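Local coordinates for protein lipolytic enzyme, G-D-S-L family (Bacteroides thetaiotaomicron, PDB 7BR2) that is a gut-bacterial serine esterase of the SGNH (GDSL) family that metabolises the drug diltiazem, at residues W40-M44 against T45-N49; K125-H129 against T130-M134; K380-F384 against A385-K389; S412-F416 against K417-D421. One frame throughout, in Å; residues are numbered along the deposited sequence.

Contact 1 (W40-M44 against T45-N49); sequences WLYYM and TRFPN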
loop_
_atom_site.group_PDB
_atom_site.type_symbol
_atom_site.label_atom_id
_atom_site.label_comp_id
_atom_site.label_asym_id
_atom_site.label_seq_id
_atom_site.Cartn_x
_atom_site.Cartn_y
_atom_site.Cartn_z
ATOM N N TRP A 40 -0.688 0.879 5.361
ATOM C CA TRP A 40 -0.405 0.942 6.790
ATOM C C TRP A 40 0.420 2.182 7.116
ATOM O O TRP A 40 0.167 2.846 8.124
ATOM C CB TRP A 40 0.306 -0.334 7.254
ATOM C CG TRP A 40 0.212 -0.599 8.744
ATOM C CD1 TRP A 40 -0.372 0.197 9.694
ATOM C CD2 TRP A 40 0.726 -1.743 9.448
ATOM N NE1 TRP A 40 -0.248 -0.376 10.934
ATOM C CE2 TRP A 40 0.419 -1.567 10.814
ATOM C CE3 TRP A 40 1.421 -2.898 9.053
ATOM C CZ2 TRP A 40 0.781 -2.508 11.790
ATOM C CZ3 TRP A 40 1.781 -3.831 10.022
ATOM C CH2 TRP A 40 1.462 -3.627 11.375
ATOM N N LEU A 41 1.396 2.521 6.262
ATOM C CA LEU A 41 2.193 3.728 6.474
ATOM C C LEU A 41 1.307 4.972 6.544
ATOM O O LEU A 41 1.533 5.877 7.363
ATOM C CB LEU A 41 3.220 3.863 5.345
ATOM C CG LEU A 41 4.180 5.052 5.407
ATOM C CD1 LEU A 41 4.951 5.012 6.704
ATOM C CD2 LEU A 41 5.147 5.019 4.204
ATOM N N TYR A 42 0.299 5.040 5.678
ATOM C CA TYR A 42 -0.652 6.139 5.775
ATOM C C TYR A 42 -1.315 6.166 7.147
ATOM O O TYR A 42 -1.375 7.212 7.802
ATOM C CB TYR A 42 -1.712 6.034 4.685
ATOM C CG TYR A 42 -2.697 7.176 4.725
ATOM C CD1 TYR A 42 -2.435 8.361 4.054
ATOM C CD2 TYR A 42 -3.894 7.067 5.431
ATOM C CE1 TYR A 42 -3.338 9.412 4.084
ATOM C CE2 TYR A 42 -4.802 8.110 5.462
ATOM C CZ TYR A 42 -4.518 9.279 4.788
ATOM O OH TYR A 42 -5.406 10.322 4.811
ATOM N N TYR A 43 -1.833 5.022 7.601
ATOM C CA TYR A 43 -2.513 5.040 8.900
ATOM C C TYR A 43 -1.546 5.340 10.044
ATOM O O TYR A 43 -1.937 5.968 11.030
ATOM C CB TYR A 43 -3.207 3.704 9.166
ATOM C CG TYR A 43 -4.543 3.563 8.491
ATOM C CD1 TYR A 43 -4.641 3.207 7.155
ATOM C CD2 TYR A 43 -5.718 3.810 9.191
ATOM C CE1 TYR A 43 -5.877 3.087 6.539
ATOM C CE2 TYR A 43 -6.949 3.701 8.591
ATOM C CZ TYR A 43 -7.029 3.339 7.264
ATOM O OH TYR A 43 -8.271 3.217 6.674
ATOM N N MET A 44 -0.264 4.980 9.896
ATOM C CA MET A 44 0.691 5.199 10.974
ATOM C C MET A 44 1.044 6.671 11.099
ATOM O O MET A 44 1.317 7.149 12.205
ATOM C CB MET A 44 1.993 4.416 10.739
ATOM C CG MET A 44 1.910 2.883 10.669
ATOM S SD MET A 44 3.386 2.206 9.863
ATOM C CE MET A 44 3.309 0.476 10.379
ATOM N N THR A 45 1.065 7.398 9.983
ATOM C CA THR A 45 1.467 8.797 10.054
ATOM C C THR A 45 0.292 9.761 10.161
ATOM O O THR A 45 0.423 10.806 10.802
ATOM C CB THR A 45 2.343 9.146 8.856
ATOM O OG1 THR A 45 1.651 8.782 7.655
ATOM C CG2 THR A 45 3.628 8.369 8.941
ATOM N N ARG A 46 -0.833 9.471 9.497
ATOM C CA ARG A 46 -2.023 10.320 9.540
ATOM C C ARG A 46 -2.862 10.113 10.813
ATOM O O ARG A 46 -3.506 11.059 11.293
ATOM C CB ARG A 46 -2.865 10.091 8.295
ATOM C CG ARG A 46 -3.904 11.187 8.022
ATOM C CD ARG A 46 -3.260 12.533 7.725
ATOM N NE ARG A 46 -2.125 12.336 6.844
ATOM C CZ ARG A 46 -2.188 12.430 5.521
ATOM N NH1 ARG A 46 -3.345 12.690 4.938
ATOM N NH2 ARG A 46 -1.103 12.213 4.785
ATOM N N PHE A 47 -2.949 8.886 11.345
ATOM C CA PHE A 47 -3.726 8.615 12.554
ATOM C C PHE A 47 -2.808 7.982 13.598
ATOM O O PHE A 47 -3.008 6.825 13.991
ATOM C CB PHE A 47 -4.921 7.720 12.236
ATOM C CG PHE A 47 -5.773 8.247 11.131
ATOM C CD1 PHE A 47 -6.505 9.421 11.287
ATOM C CD2 PHE A 47 -5.796 7.606 9.908
ATOM C CE1 PHE A 47 -7.269 9.918 10.250
ATOM C CE2 PHE A 47 -6.565 8.102 8.865
ATOM C CZ PHE A 47 -7.297 9.258 9.037
ATOM N N PRO A 48 -1.820 8.737 14.098
ATOM C CA PRO A 48 -0.780 8.129 14.951
ATOM C C PRO A 48 -1.289 7.588 16.274
ATOM O O PRO A 48 -0.621 6.725 16.874
ATOM C CB PRO A 48 0.202 9.283 15.178
ATOM C CG PRO A 48 -0.668 10.536 15.060
ATOM C CD PRO A 48 -1.651 10.202 13.962
ATOM N N ASN A 49 -2.446 8.042 16.748
ATOM C CA ASN A 49 -3.003 7.559 17.999
ATOM C C ASN A 49 -4.063 6.496 17.780
ATOM O O ASN A 49 -4.777 6.143 18.723
ATOM C CB ASN A 49 -3.598 8.713 18.806
ATOM C CG ASN A 49 -2.603 9.838 19.045
ATOM O OD1 ASN A 49 -1.595 9.662 19.727
ATOM N ND2 ASN A 49 -2.907 11.018 18.508
#

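Contact 2 (K125-H129 against T130-M134); sequences KELPH and TRIVM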
loop_
_atom_site.group_PDB
_atom_site.type_symbol
_atom_site.label_atom_id
_atom_site.label_comp_id
_atom_site.label_asym_id
_atom_site.label_seq_id
_atom_site.Cartn_x
_atom_site.Cartn_y
_atom_site.Cartn_z
ATOM N N LYS A 125 -19.269 -15.847 3.834
ATOM C CA LYS A 125 -20.617 -15.611 4.345
ATOM C C LYS A 125 -20.798 -16.163 5.757
ATOM O O LYS A 125 -21.632 -15.666 6.520
ATOM C CB LYS A 125 -21.640 -16.220 3.381
ATOM C CG LYS A 125 -21.553 -15.553 2.014
ATOM C CD LYS A 125 -22.811 -15.595 1.200
ATOM C CE LYS A 125 -23.640 -16.818 1.379
ATOM N NZ LYS A 125 -24.760 -16.697 0.411
ATOM N N GLU A 126 -20.014 -17.171 6.130
ATOM C CA GLU A 126 -20.134 -17.782 7.443
ATOM C C GLU A 126 -19.361 -17.058 8.542
ATOM O O GLU A 126 -19.550 -17.395 9.715
ATOM C CB GLU A 126 -19.694 -19.249 7.359
ATOM C CG GLU A 126 -20.688 -20.120 6.584
ATOM C CD GLU A 126 -22.093 -20.015 7.177
ATOM O OE1 GLU A 126 -22.214 -19.967 8.424
ATOM O OE2 GLU A 126 -23.076 -19.957 6.403
ATOM N N LEU A 127 -18.543 -16.062 8.215
ATOM C CA LEU A 127 -17.699 -15.406 9.221
ATOM C C LEU A 127 -18.553 -14.504 10.110
ATOM O O LEU A 127 -19.293 -13.661 9.594
ATOM C CB LEU A 127 -16.597 -14.589 8.565
ATOM C CG LEU A 127 -15.503 -15.350 7.824
ATOM C CD1 LEU A 127 -14.530 -14.357 7.222
ATOM C CD2 LEU A 127 -14.782 -16.362 8.728
ATOM N N PRO A 128 -18.471 -14.633 11.439
ATOM C CA PRO A 128 -19.386 -13.852 12.300
ATOM C C PRO A 128 -19.015 -12.380 12.458
ATOM O O PRO A 128 -19.911 -11.532 12.525
ATOM C CB PRO A 128 -19.313 -14.606 13.637
ATOM C CG PRO A 128 -17.946 -15.217 13.634
ATOM C CD PRO A 128 -17.653 -15.585 12.212
ATOM N N HIS A 129 -17.732 -12.038 12.525
ATOM C CA HIS A 129 -17.328 -10.673 12.859
ATOM C C HIS A 129 -16.163 -10.239 11.974
ATOM O O HIS A 129 -15.101 -9.827 12.449
ATOM C CB HIS A 129 -16.960 -10.586 14.338
ATOM C CG HIS A 129 -18.051 -11.038 15.263
ATOM N ND1 HIS A 129 -19.185 -10.292 15.511
ATOM C CD2 HIS A 129 -18.172 -12.162 16.010
ATOM C CE1 HIS A 129 -19.964 -10.943 16.358
ATOM N NE2 HIS A 129 -19.368 -12.075 16.684
ATOM N N THR A 130 -16.342 -10.353 10.663
ATOM C CA THR A 130 -15.305 -9.947 9.716
ATOM C C THR A 130 -15.932 -9.155 8.581
ATOM O O THR A 130 -16.814 -9.659 7.878
ATOM C CB THR A 130 -14.544 -11.158 9.160
ATOM O OG1 THR A 130 -13.918 -11.884 10.228
ATOM C CG2 THR A 130 -13.467 -10.698 8.164
ATOM N N ARG A 131 -15.496 -7.914 8.420
ATOM C CA ARG A 131 -15.886 -7.124 7.266
ATOM C C ARG A 131 -15.154 -7.612 6.015
ATOM O O ARG A 131 -13.915 -7.656 5.988
ATOM C CB ARG A 131 -15.590 -5.651 7.533
ATOM C CG ARG A 131 -15.975 -4.720 6.395
ATOM C CD ARG A 131 -16.265 -3.310 6.895
ATOM N NE ARG A 131 -15.152 -2.632 7.558
ATOM C CZ ARG A 131 -14.331 -1.771 6.957
ATOM N NH1 ARG A 131 -14.478 -1.496 5.664
ATOM N NH2 ARG A 131 -13.359 -1.183 7.649
ATOM N N ILE A 132 -15.914 -7.955 4.973
ATOM C CA ILE A 132 -15.367 -8.478 3.723
ATOM C C ILE A 132 -15.298 -7.350 2.699
ATOM O O ILE A 132 -16.278 -6.623 2.495
ATOM C CB ILE A 132 -16.209 -9.655 3.194
ATOM C CG1 ILE A 132 -16.366 -10.742 4.260
ATOM C CG2 ILE A 132 -15.564 -10.272 1.970
ATOM C CD1 ILE A 132 -15.047 -11.387 4.661
ATOM N N VAL A 133 -14.140 -7.191 2.056
ATOM C CA VAL A 133 -13.939 -6.155 1.044
ATOM C C VAL A 133 -13.403 -6.803 -0.232
ATOM O O VAL A 133 -12.226 -7.196 -0.294
ATOM C CB VAL A 133 -12.990 -5.053 1.532
ATOM C CG1 VAL A 133 -12.804 -3.996 0.460
ATOM C CG2 VAL A 133 -13.521 -4.431 2.833
ATOM N N MET A 134 -14.247 -6.884 -1.264
ATOM C CA MET A 134 -13.769 -7.328 -2.567
ATOM C C MET A 134 -12.944 -6.213 -3.190
ATOM O O MET A 134 -13.405 -5.072 -3.266
ATOM C CB MET A 134 -14.949 -7.689 -3.470
ATOM C CG MET A 134 -15.762 -8.883 -3.002
ATOM S SD MET A 134 -14.871 -10.433 -3.132
ATOM C CE MET A 134 -14.895 -11.012 -1.433
HETATM O O HOH W 1 -19.206 -11.044 9.117
HETATM O O HOH W 2 -15.296 -13.378 11.924
#

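Contact 3 (K380-F384 against A385-K389); sequences KGLLF and ANDRK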
loop_
_atom_site.group_PDB
_atom_site.type_symbol
_atom_site.label_atom_id
_atom_site.label_comp_id
_atom_site.label_asym_id
_atom_site.label_seq_id
_atom_site.Cartn_x
_atom_site.Cartn_y
_atom_site.Cartn_z
ATOM N N LYS A 380 1.430 -32.861 0.559
ATOM C CA LYS A 380 2.089 -34.053 1.070
ATOM C C LYS A 380 1.535 -34.502 2.406
ATOM O O LYS A 380 2.106 -35.412 3.023
ATOM C CB LYS A 380 3.599 -33.837 1.186
ATOM C CG LYS A 380 4.252 -33.434 -0.127
ATOM C CD LYS A 380 4.330 -34.661 -1.041
ATOM C CE LYS A 380 5.246 -34.416 -2.229
ATOM N NZ LYS A 380 4.471 -33.809 -3.355
ATOM N N GLY A 381 0.393 -33.957 2.825
ATOM C CA GLY A 381 -0.174 -34.332 4.111
ATOM C C GLY A 381 0.676 -33.912 5.289
ATOM O O GLY A 381 0.639 -34.560 6.343
ATOM N N LEU A 382 1.440 -32.826 5.142
ATOM C CA LEU A 382 2.373 -32.409 6.176
ATOM C C LEU A 382 2.201 -30.933 6.527
ATOM O O LEU A 382 3.117 -30.320 7.080
ATOM C CB LEU A 382 3.810 -32.696 5.733
ATOM C CG LEU A 382 4.161 -34.188 5.745
ATOM C CD1 LEU A 382 5.401 -34.478 4.932
ATOM C CD2 LEU A 382 4.333 -34.651 7.186
ATOM N N LEU A 383 1.027 -30.369 6.267
ATOM C CA LEU A 383 0.771 -28.975 6.600
ATOM C C LEU A 383 1.034 -28.733 8.086
ATOM O O LEU A 383 0.445 -29.400 8.944
ATOM C CB LEU A 383 -0.673 -28.613 6.239
ATOM C CG LEU A 383 -1.090 -27.177 6.568
ATOM C CD1 LEU A 383 -0.219 -26.164 5.804
ATOM C CD2 LEU A 383 -2.558 -26.943 6.258
ATOM N N PHE A 384 1.948 -27.805 8.382
ATOM C CA PHE A 384 2.316 -27.423 9.748
ATOM C C PHE A 384 2.938 -28.580 10.534
ATOM O O PHE A 384 3.009 -28.527 11.767
ATOM C CB PHE A 384 1.107 -26.858 10.520
ATOM C CG PHE A 384 0.547 -25.584 9.937
ATOM C CD1 PHE A 384 1.387 -24.618 9.391
ATOM C CD2 PHE A 384 -0.825 -25.375 9.894
ATOM C CE1 PHE A 384 0.864 -23.432 8.852
ATOM C CE2 PHE A 384 -1.363 -24.190 9.348
ATOM C CZ PHE A 384 -0.519 -23.224 8.823
ATOM N N ALA A 385 3.395 -29.630 9.841
ATOM C CA ALA A 385 4.062 -30.734 10.530
ATOM C C ALA A 385 5.331 -30.249 11.228
ATOM O O ALA A 385 5.520 -30.488 12.427
ATOM C CB ALA A 385 4.382 -31.862 9.543
ATOM N N ASN A 386 6.193 -29.544 10.490
ATOM C CA ASN A 386 7.393 -28.903 11.027
ATOM C C ASN A 386 8.223 -29.885 11.846
ATOM O O ASN A 386 8.670 -29.584 12.957
ATOM C CB ASN A 386 7.014 -27.660 11.845
ATOM C CG ASN A 386 6.492 -26.529 10.970
ATOM O OD1 ASN A 386 6.897 -26.380 9.824
ATOM N ND2 ASN A 386 5.567 -25.761 11.491
ATOM N N ASP A 387 8.434 -31.073 11.278
ATOM C CA ASP A 387 9.070 -32.176 11.990
ATOM C C ASP A 387 10.008 -32.927 11.049
ATOM O O ASP A 387 10.252 -32.511 9.914
ATOM C CB ASP A 387 8.006 -33.127 12.560
ATOM C CG ASP A 387 7.058 -33.660 11.482
ATOM O OD1 ASP A 387 7.301 -33.455 10.267
ATOM O OD2 ASP A 387 6.085 -34.328 11.842
ATOM N N ARG A 388 10.486 -34.090 11.516
ATOM C CA ARG A 388 11.454 -34.874 10.755
ATOM C C ARG A 388 10.841 -35.425 9.476
ATOM O O ARG A 388 11.517 -35.493 8.446
ATOM C CB ARG A 388 12.020 -36.012 11.606
ATOM C CG ARG A 388 12.860 -37.035 10.827
ATOM C CD ARG A 388 14.136 -36.431 10.220
ATOM N NE ARG A 388 14.782 -35.507 11.150
ATOM C CZ ARG A 388 15.816 -34.720 10.862
ATOM N NH1 ARG A 388 16.368 -34.736 9.660
ATOM N NH2 ARG A 388 16.305 -33.920 11.795
ATOM N N LYS A 389 9.568 -35.837 9.513
ATOM C CA LYS A 389 8.966 -36.297 8.268
ATOM C C LYS A 389 8.814 -35.148 7.267
ATOM O O LYS A 389 8.929 -35.365 6.051
ATOM C CB LYS A 389 7.627 -36.983 8.526
ATOM C CG LYS A 389 7.083 -37.651 7.253
ATOM C CD LYS A 389 5.707 -38.268 7.470
ATOM C CE LYS A 389 5.275 -39.139 6.291
ATOM N NZ LYS A 389 4.795 -40.482 6.794
HETATM O O HOH W 3 5.529 -28.784 7.630
HETATM O O HOH W 4 3.293 -26.494 13.813
#

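Contact 4 (S412-F416 against K417-D421); sequences SKMMF and KEIRD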
loop_
_atom_site.group_PDB
_atom_site.type_symbol
_atom_site.label_atom_id
_atom_site.label_comp_id
_atom_site.label_asym_id
_atom_site.label_seq_id
_atom_site.Cartn_x
_atom_site.Cartn_y
_atom_site.Cartn_z
ATOM N N SER A 412 14.318 -24.375 6.923
ATOM C CA SER A 412 15.029 -25.000 8.035
ATOM C C SER A 412 15.118 -24.058 9.225
ATOM O O SER A 412 15.186 -24.510 10.376
ATOM C CB SER A 412 16.423 -25.476 7.581
ATOM O OG SER A 412 17.371 -24.427 7.475
ATOM N N LYS A 413 15.090 -22.749 8.968
ATOM C CA LYS A 413 14.963 -21.809 10.084
ATOM C C LYS A 413 13.504 -21.643 10.538
ATOM O O LYS A 413 13.195 -21.749 11.730
ATOM C CB LYS A 413 15.543 -20.449 9.690
ATOM C CG LYS A 413 16.908 -20.531 9.012
ATOM C CD LYS A 413 17.345 -19.170 8.474
ATOM C CE LYS A 413 18.439 -19.286 7.405
ATOM N NZ LYS A 413 18.441 -18.098 6.471
ATOM N N MET A 414 12.593 -21.369 9.616
ATOM C CA MET A 414 11.254 -20.952 10.017
ATOM C C MET A 414 10.368 -22.099 10.475
ATOM O O MET A 414 9.313 -21.839 11.063
ATOM C CB MET A 414 10.590 -20.182 8.868
ATOM C CG MET A 414 11.224 -18.831 8.605
ATOM S SD MET A 414 10.894 -17.627 9.951
ATOM C CE MET A 414 9.261 -17.053 9.457
ATOM N N MET A 415 10.776 -23.356 10.261
ATOM C CA MET A 415 9.998 -24.479 10.768
ATOM C C MET A 415 9.976 -24.526 12.295
ATOM O O MET A 415 9.104 -25.187 12.863
ATOM C CB MET A 415 10.547 -25.803 10.218
ATOM C CG MET A 415 11.918 -26.192 10.823
ATOM S SD MET A 415 12.568 -27.773 10.255
ATOM C CE MET A 415 11.364 -28.903 10.939
ATOM N N PHE A 416 10.907 -23.858 12.979
ATOM C CA PHE A 416 10.906 -23.884 14.438
ATOM C C PHE A 416 9.948 -22.839 14.997
ATOM O O PHE A 416 10.082 -21.640 14.718
ATOM C CB PHE A 416 12.306 -23.641 15.002
ATOM C CG PHE A 416 13.272 -24.744 14.711
ATOM C CD1 PHE A 416 13.204 -25.955 15.396
ATOM C CD2 PHE A 416 14.238 -24.584 13.725
ATOM C CE1 PHE A 416 14.113 -26.986 15.110
ATOM C CE2 PHE A 416 15.149 -25.609 13.428
ATOM C CZ PHE A 416 15.094 -26.803 14.125
ATOM N N LYS A 417 9.026 -23.303 15.844
ATOM C CA LYS A 417 8.104 -22.418 16.536
ATOM C C LYS A 417 8.829 -21.313 17.291
ATOM O O LYS A 417 8.372 -20.165 17.311
ATOM C CB LYS A 417 7.274 -23.260 17.515
ATOM C CG LYS A 417 6.343 -22.473 18.424
ATOM C CD LYS A 417 5.074 -22.013 17.751
ATOM C CE LYS A 417 4.297 -21.101 18.689
ATOM N NZ LYS A 417 3.144 -20.461 17.995
ATOM N N GLU A 418 9.954 -21.633 17.926
ATOM C CA GLU A 418 10.626 -20.602 18.695
ATOM C C GLU A 418 11.166 -19.495 17.794
ATOM O O GLU A 418 11.161 -18.318 18.175
ATOM C CB GLU A 418 11.711 -21.224 19.576
ATOM C CG GLU A 418 11.107 -22.253 20.539
ATOM C CD GLU A 418 11.214 -23.719 20.084
ATOM O OE1 GLU A 418 10.974 -24.064 18.884
ATOM O OE2 GLU A 418 11.488 -24.549 20.978
ATOM N N ILE A 419 11.574 -19.842 16.579
ATOM C CA ILE A 419 12.064 -18.831 15.655
ATOM C C ILE A 419 10.914 -17.981 15.109
ATOM O O ILE A 419 11.027 -16.751 15.013
ATOM C CB ILE A 419 12.877 -19.495 14.539
ATOM C CG1 ILE A 419 14.230 -19.941 15.101
ATOM C CG2 ILE A 419 13.058 -18.530 13.359
ATOM C CD1 ILE A 419 15.047 -20.764 14.143
ATOM N N ARG A 420 9.796 -18.611 14.740
ATOM C CA ARG A 420 8.643 -17.822 14.318
ATOM C C ARG A 420 8.218 -16.861 15.421
ATOM O O ARG A 420 7.907 -15.692 15.154
ATOM C CB ARG A 420 7.488 -18.739 13.904
ATOM C CG ARG A 420 7.791 -19.559 12.657
ATOM C CD ARG A 420 6.538 -20.176 12.015
ATOM N NE ARG A 420 5.796 -21.056 12.918
ATOM C CZ ARG A 420 6.135 -22.308 13.225
ATOM N NH1 ARG A 420 7.235 -22.864 12.707
ATOM N NH2 ARG A 420 5.374 -23.012 14.052
ATOM N N ASP A 421 8.245 -17.325 16.676
ATOM C CA ASP A 421 7.924 -16.451 17.799
ATOM C C ASP A 421 8.900 -15.286 17.879
ATOM O O ASP A 421 8.490 -14.135 18.005
ATOM C CB ASP A 421 7.931 -17.234 19.122
ATOM C CG ASP A 421 6.724 -18.145 19.291
ATOM O OD1 ASP A 421 5.712 -17.983 18.566
ATOM O OD2 ASP A 421 6.792 -19.039 20.167
#

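Contact 1 (W40-M44 against T45-N49)
Thr-45 and Leu-41 meet in the last turn of helix 35-46 of the GDSL hydrolase domain, a worked example of how a helix end satisfies its polar atoms. Leu-41 O accepts two bonds, from Thr-45 N at 3.1 Å and from Thr-45 OG1 at 2.9 Å, and the two donors arrive from opposite faces of its carbonyl plane. The second depends on chi1 of 54°, which sets OG1 between the backbone N and the carbonyl carbon and turns it back along the helix. Arg-46 N then binds Tyr-42 O at 2.9 Å in a nearly straight bond, while Phe-47 N, on the first residue to leave helical geometry, reaches Tyr-43 O at 3.1 Å from above the carbonyl plane. Met-44 O, in the same last turn, takes a bond from Asn-438 ND2, outside the helix. The polar ends of two side chains look elsewhere: Tyr-43 OH bonds to Gln-224 OE1 and to Phe-16 N, and Arg-46 NH2 to Met-300 O. On its way out Arg-46 folds over the Tyr-42 ring, CB lying above one face at 4.1 Å from the centroid. Farther along the arginine, Tyr-42 CE1 sits 3.2 Å above the guanidinium plane, ring and guanidinium being 61° apart.

Contact 2 (K125-H129 against T130-M134)
His-129 meets Thr-130 through its CB, 3.7 Å from Thr-130 N, while the imidazole itself turns away, and neither its faces nor its edge receive an atom of 130-134. The other flat side chain, the guanidinium of Arg-131, also points away from 125-129 and pairs with Glu-176 in a salt bridge. With neither flat group facing the other segment, the contact falls to aliphatic branches and to water. Leu-127 carries the apolar part: its CD1 branch lies 3.7 Å from Thr-130 CB and 4.0 Å from Ile-132 CD1, so one methyl touches both the residue before the strand and a residue within it. Thr-130 crosses Leu-127 at a slant, with CG2 anti to the backbone N and OG1 anti to the carbonyl carbon. Thr-130 OG1 is held by Pro-80 O and lies 2.6 Å from a water that accepts from His-129 N at 2.8 Å. A second water spends both its hydrogens on the turn, giving one to Leu-127 O at 2.7 Å and the other to Thr-130 O at 3.0 Å. The bend joins helix 102-125 to strand 131-136, the return half of a beta-alpha-beta crossover that begins with strand 82-85. Its chemistry implies a bend bridged by two waters, one between backbone carbonyls, the other between a backbone N and a threonine hydroxyl, beside a small leucine-centred apolar patch.

Contact 3 (K380-F384 against A385-K389)
A type II beta turn from Leu-382 to Ala-385 lies in the link between helices 344-377 and 388-397, and its closing residues touch through both backbone and side chain. Ala-385 N gives its hydrogen to Leu-382 O at 2.9 Å, approaching from above the carbonyl plane. The same oxygen takes a hydrogen from a water at 2.9 Å, and that water accepts from Asn-386 N at 3.0 Å, carrying the turn one residue further. Phe-384 occupies the third position with the positive phi, 63°, that this turn type requires. On the side-chain face, Leu-382 CD2 rests 3.7 Å from Ala-385 CB. Leu-382 CD2 also lies 3.9 Å from Lys-389 CD, where the leucine meets the lysine chain at about a right angle; with CG anti to the Lys-389 backbone N, the methylene chain lies over that methyl. The flanking helices have caps of their own: Gly-381 completes a Schellman motif at the end of the first, and Asp-387, at the N-cap of the second, binds Ala-390 N through OD1. Asn-386 ND2 is hydrogen-bonded to Tyr-369 OH. The chemistry implies a link shaped by backbone bonds, bound water and two caps, with leucine as apolar filling and lysine methylenes as partial cover.

Contact 4 (S412-F416 against K417-D421)
Arg-420 NH1 binds Met-414 O at 2.8 Å, coming in the plane of that carbonyl while the oxygen lies almost in the guanidinium plane. The same nitrogen makes a weak bond to Met-415 O at 3.0 Å, so a single NH1 grips two successive carbonyls near the end of helix 408-414. A bend at chi3 of -58° curls the arginine chain back to them, and Lys-417 CA covers one face of the guanidinium. In the backbone, Arg-420 N reaches Phe-416 O at 3.0 Å in a nearly straight bond, the first regular turn of helix 417-437, and Ile-419 N adds a weak one to the same oxygen. Around this core lies apolar packing. Ile-419 points back at 412-416 and splits its branches between two partners: CD1 is 3.9 Å from Phe-416 CD2, and CG2, anti to the backbone N, is 4.1 Å from Met-414 SD. Met-414 also lies on Thr-365, Phe-366 and Tyr-369 of helix 344-377, and Arg-420 shares Tyr-369 with it. The whole is a short helix-to-helix connection: Phe-416 takes the second helix's N-cap position, and an arginine from that helix's first turn bonds to carbonyls near the first's C-terminal end, as in C-terminal capping by a side-chain donor.

Set side by side, the four contacts show how local chemistry follows place in the fold. Contact 1 is the buried one, and direct protein bonds serve its helix end; contacts 2 and 3 lie at the surface and use water to bridge backbone atoms, while contact 4, partly buried, assigns an arginine to that work. Contacts 1 and 2 belong to the hydrolase domain, their centres about 24 Å apart without touching. Contacts 3 and 4 sit in the helical region, centres about 14 Å apart, and do touch, Asn-386 packing on Met-415 and Arg-420. Both also lean on helix 344-377, through Tyr-369, and contact 1 packs on that same helix through Leu-41 and Met-44.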